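Local coordinates for glycosyl transferase family 9 (Veillonella parvula, PDB 3TOV), which probably transfers a heptose or related sugar from a nucleotide-activated donor to an acceptor glycan, as in other family 9 glycosyltransferases, at residues K9-T14 with S39-V44. Numbering follows the deposited sequence.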
ATOM      1  N   LYS A   9     -28.312  -1.695   2.354  1.00 80.30           N
ATOM      2  CA  LYS A   9     -28.041  -3.061   2.796  1.00 75.70           C
ATOM      3  C   LYS A   9     -26.903  -3.128   3.828  1.00 66.46           C
ATOM      4  O   LYS A   9     -26.052  -2.243   3.885  1.00 56.17           O
ATOM      5  CB  LYS A   9     -27.698  -3.954   1.588  1.00 67.07           C
ATOM      6  CG  LYS A   9     -28.658  -3.877   0.412  1.00 57.58           C
ATOM      7  CD  LYS A   9     -30.065  -4.224   0.839  1.00 64.70           C
ATOM      8  CE  LYS A   9     -30.808  -4.962  -0.258  1.00 68.54           C
ATOM      9  NZ  LYS A   9     -30.055  -6.191  -0.649  1.00 68.71           N
ATOM     10  N   ARG A  10     -26.898  -4.179   4.641  1.00 64.48           N
ATOM     11  CA  ARG A  10     -25.765  -4.455   5.513  1.00 63.70           C
ATOM     12  C   ARG A  10     -24.801  -5.343   4.767  1.00 58.66           C
ATOM     13  O   ARG A  10     -25.170  -6.428   4.323  1.00 54.33           O
ATOM     14  CB  ARG A  10     -26.201  -5.160   6.793  1.00 73.36           C
ATOM     15  CG  ARG A  10     -27.004  -4.287   7.728  1.00 84.51           C
ATOM     16  CD  ARG A  10     -27.153  -4.921   9.102  1.00 89.09           C
ATOM     17  NE  ARG A  10     -26.560  -4.075  10.133  1.00 86.42           N
ATOM     18  CZ  ARG A  10     -25.417  -4.346  10.753  1.00 78.80           C
ATOM     19  NH1 ARG A  10     -24.749  -5.457  10.454  1.00 77.66           N
ATOM     20  NH2 ARG A  10     -24.951  -3.507  11.674  1.00 72.31           N
ATOM     21  N   ILE A  11     -23.559  -4.890   4.650  1.00 57.20           N
ATOM     22  CA  ILE A  11     -22.588  -5.567   3.806  1.00 57.08           C
ATOM     23  C   ILE A  11     -21.290  -5.863   4.544  1.00 54.59           C
ATOM     24  O   ILE A  11     -20.790  -5.032   5.300  1.00 60.61           O
ATOM     25  CB  ILE A  11     -22.271  -4.708   2.579  1.00 57.70           C
ATOM     26  CG1 ILE A  11     -23.563  -4.256   1.905  1.00 59.54           C
ATOM     27  CG2 ILE A  11     -21.424  -5.470   1.598  1.00 59.15           C
ATOM     28  CD1 ILE A  11     -23.363  -3.111   0.955  1.00 58.52           C
ATOM     29  N   VAL A  12     -20.743  -7.053   4.330  1.00 47.03           N
ATOM     30  CA  VAL A  12     -19.424  -7.360   4.864  1.00 50.17           C
ATOM     31  C   VAL A  12     -18.371  -7.552   3.759  1.00 55.38           C
ATOM     32  O   VAL A  12     -18.616  -8.201   2.741  1.00 56.09           O
ATOM     33  CB  VAL A  12     -19.455  -8.584   5.792  1.00 45.62           C
ATOM     34  CG1 VAL A  12     -18.046  -9.043   6.120  1.00 40.38           C
ATOM     35  CG2 VAL A  12     -20.188  -8.243   7.050  1.00 46.05           C
ATOM     36  N   VAL A  13     -17.197  -6.969   3.965  1.00 52.82           N
ATOM     37  CA  VAL A  13     -16.090  -7.165   3.047  1.00 50.51           C
ATOM     38  C   VAL A  13     -14.997  -7.932   3.773  1.00 53.06           C
ATOM     39  O   VAL A  13     -14.597  -7.572   4.872  1.00 57.78           O
ATOM     40  CB  VAL A  13     -15.551  -5.824   2.520  1.00 46.85           C
ATOM     41  CG1 VAL A  13     -14.473  -6.037   1.441  1.00 37.12           C
ATOM     42  CG2 VAL A  13     -16.698  -5.004   1.975  1.00 50.21           C
ATOM     43  N   THR A  14     -14.532  -9.004   3.156  1.00 47.91           N
ATOM     44  CA  THR A  14     -13.523  -9.834   3.762  1.00 48.13           C
ATOM     45  C   THR A  14     -12.250  -9.757   2.943  1.00 53.49           C
ATOM     46  O   THR A  14     -12.218 -10.196   1.792  1.00 54.76           O
ATOM     47  CB  THR A  14     -13.987 -11.273   3.805  1.00 48.69           C
ATOM     48  OG1 THR A  14     -14.130 -11.759   2.465  1.00 52.62           O
ATOM     49  CG2 THR A  14     -15.316 -11.337   4.482  1.00 50.34           C
ATOM     50  N   SER A  39     -26.156   2.113   2.686  1.00 81.68           N
ATOM     51  CA  SER A  39     -25.802   0.782   3.151  1.00 79.94           C
ATOM     52  C   SER A  39     -24.940   0.846   4.404  1.00 73.95           C
ATOM     53  O   SER A  39     -24.159   1.774   4.588  1.00 71.60           O
ATOM     54  CB  SER A  39     -25.053   0.029   2.055  1.00 80.69           C
ATOM     55  OG  SER A  39     -25.724   0.156   0.816  1.00 83.71           O
ATOM     56  N   HIS A  40     -25.100  -0.140   5.274  1.00 72.62           N
ATOM     57  CA  HIS A  40     -24.180  -0.303   6.381  1.00 69.88           C
ATOM     58  C   HIS A  40     -23.050  -1.240   5.969  1.00 59.62           C
ATOM     59  O   HIS A  40     -23.276  -2.395   5.587  1.00 53.20           O
ATOM     60  CB  HIS A  40     -24.880  -0.849   7.623  1.00 77.43           C
ATOM     61  CG  HIS A  40     -23.938  -1.137   8.750  1.00 75.35           C
ATOM     62  ND1 HIS A  40     -23.148  -2.267   8.786  1.00 72.28           N
ATOM     63  CD2 HIS A  40     -23.635  -0.426   9.862  1.00 70.30           C
ATOM     64  CE1 HIS A  40     -22.407  -2.243   9.878  1.00 73.31           C
ATOM     65  NE2 HIS A  40     -22.687  -1.139  10.548  1.00 72.69           N
ATOM     66  N   ILE A  41     -21.827  -0.742   6.055  1.00 56.29           N
ATOM     67  CA  ILE A  41     -20.698  -1.480   5.523  1.00 55.44           C
ATOM     68  C   ILE A  41     -19.729  -1.823   6.625  1.00 58.38           C
ATOM     69  O   ILE A  41     -19.410  -0.976   7.453  1.00 64.06           O
ATOM     70  CB  ILE A  41     -19.960  -0.669   4.451  1.00 51.25           C
ATOM     71  CG1 ILE A  41     -20.878  -0.432   3.246  1.00 57.93           C
ATOM     72  CG2 ILE A  41     -18.707  -1.397   4.043  1.00 43.49           C
ATOM     73  CD1 ILE A  41     -20.381   0.607   2.249  1.00 59.68           C
ATOM     74  N   THR A  42     -19.257  -3.065   6.635  1.00 55.67           N
ATOM     75  CA  THR A  42     -18.264  -3.469   7.618  1.00 59.29           C
ATOM     76  C   THR A  42     -17.090  -4.220   6.973  1.00 60.71           C
ATOM     77  O   THR A  42     -17.291  -5.080   6.110  1.00 55.82           O
ATOM     78  CB  THR A  42     -18.900  -4.252   8.802  1.00 63.14           C
ATOM     79  OG1 THR A  42     -18.195  -5.477   9.010  1.00 63.74           O
ATOM     80  CG2 THR A  42     -20.378  -4.548   8.536  1.00 64.98           C
ATOM     81  N   TYR A  43     -15.873  -3.857   7.394  1.00 61.13           N
ATOM     82  CA  TYR A  43     -14.617  -4.397   6.860  1.00 48.75           C
ATOM     83  C   TYR A  43     -13.950  -5.362   7.826  1.00 44.10           C
ATOM     84  O   TYR A  43     -14.031  -5.195   9.035  1.00 49.69           O
ATOM     85  CB  TYR A  43     -13.640  -3.260   6.626  1.00 50.62           C
ATOM     86  CG  TYR A  43     -12.521  -3.549   5.634  1.00 55.72           C
ATOM     87  CD1 TYR A  43     -12.571  -3.028   4.352  1.00 57.03           C
ATOM     88  CD2 TYR A  43     -11.405  -4.307   5.988  1.00 55.77           C
ATOM     89  CE1 TYR A  43     -11.570  -3.256   3.443  1.00 57.87           C
ATOM     90  CE2 TYR A  43     -10.390  -4.547   5.079  1.00 55.50           C
ATOM     91  CZ  TYR A  43     -10.484  -4.010   3.799  1.00 59.43           C
ATOM     92  OH  TYR A  43      -9.506  -4.210   2.847  1.00 58.45           O
ATOM     93  N   VAL A  44     -13.250  -6.347   7.283  1.00 39.05           N
ATOM     94  CA  VAL A  44     -12.569  -7.337   8.098  1.00 43.75           C
ATOM     95  C   VAL A  44     -11.114  -7.558   7.648  1.00 54.29           C
ATOM     96  O   VAL A  44     -10.870  -8.278   6.676  1.00 46.56           O
ATOM     97  CB  VAL A  44     -13.333  -8.659   8.048  1.00 41.81           C
ATOM     98  CG1 VAL A  44     -12.740  -9.660   9.022  1.00 45.24           C
ATOM     99  CG2 VAL A  44     -14.807  -8.413   8.356  1.00 39.38           C
TER
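R10 lays its guanidinium flat over one face of the H40 imidazole, the planes 17° apart and NH2 3.4 Å from H40 CE1. Both side chains rise from the same face of the sheet: H40 CG stands anti to its backbone N (chi1 175°), and a bend at chi3 of R10 turns the guanidinium over the ring. With a leucine in place of R10, the histidine ring would probably lose its flat cationic cover and be freer to turn. Along the backbones, I11 N donates to H40 O (2.7 Å) and I11 O accepts T42 N (2.8 Å), then V13 N reaches T42 O (2.9 Å); weak bonds from H40 N to K9 O and V44 N to V13 O lie at the two ends. This is parallel pairing of the first two strands of a Rossmann-like sheet in a GT-B glycosyltransferase, joined by a right-handed crossover through helix 26-35; strand 92-95 flanks 10-14 across its other edge. Apolar packing on the R10 face brings V12 CG1 to 4.0 Å from V44 CG2, and helix 70-87 packs there through I84 and K87. On the reverse, I11 CD1 touches S39 CB (3.7 Å), while helix 26-35 covers I41 and Y43, whose OH bonds to T25.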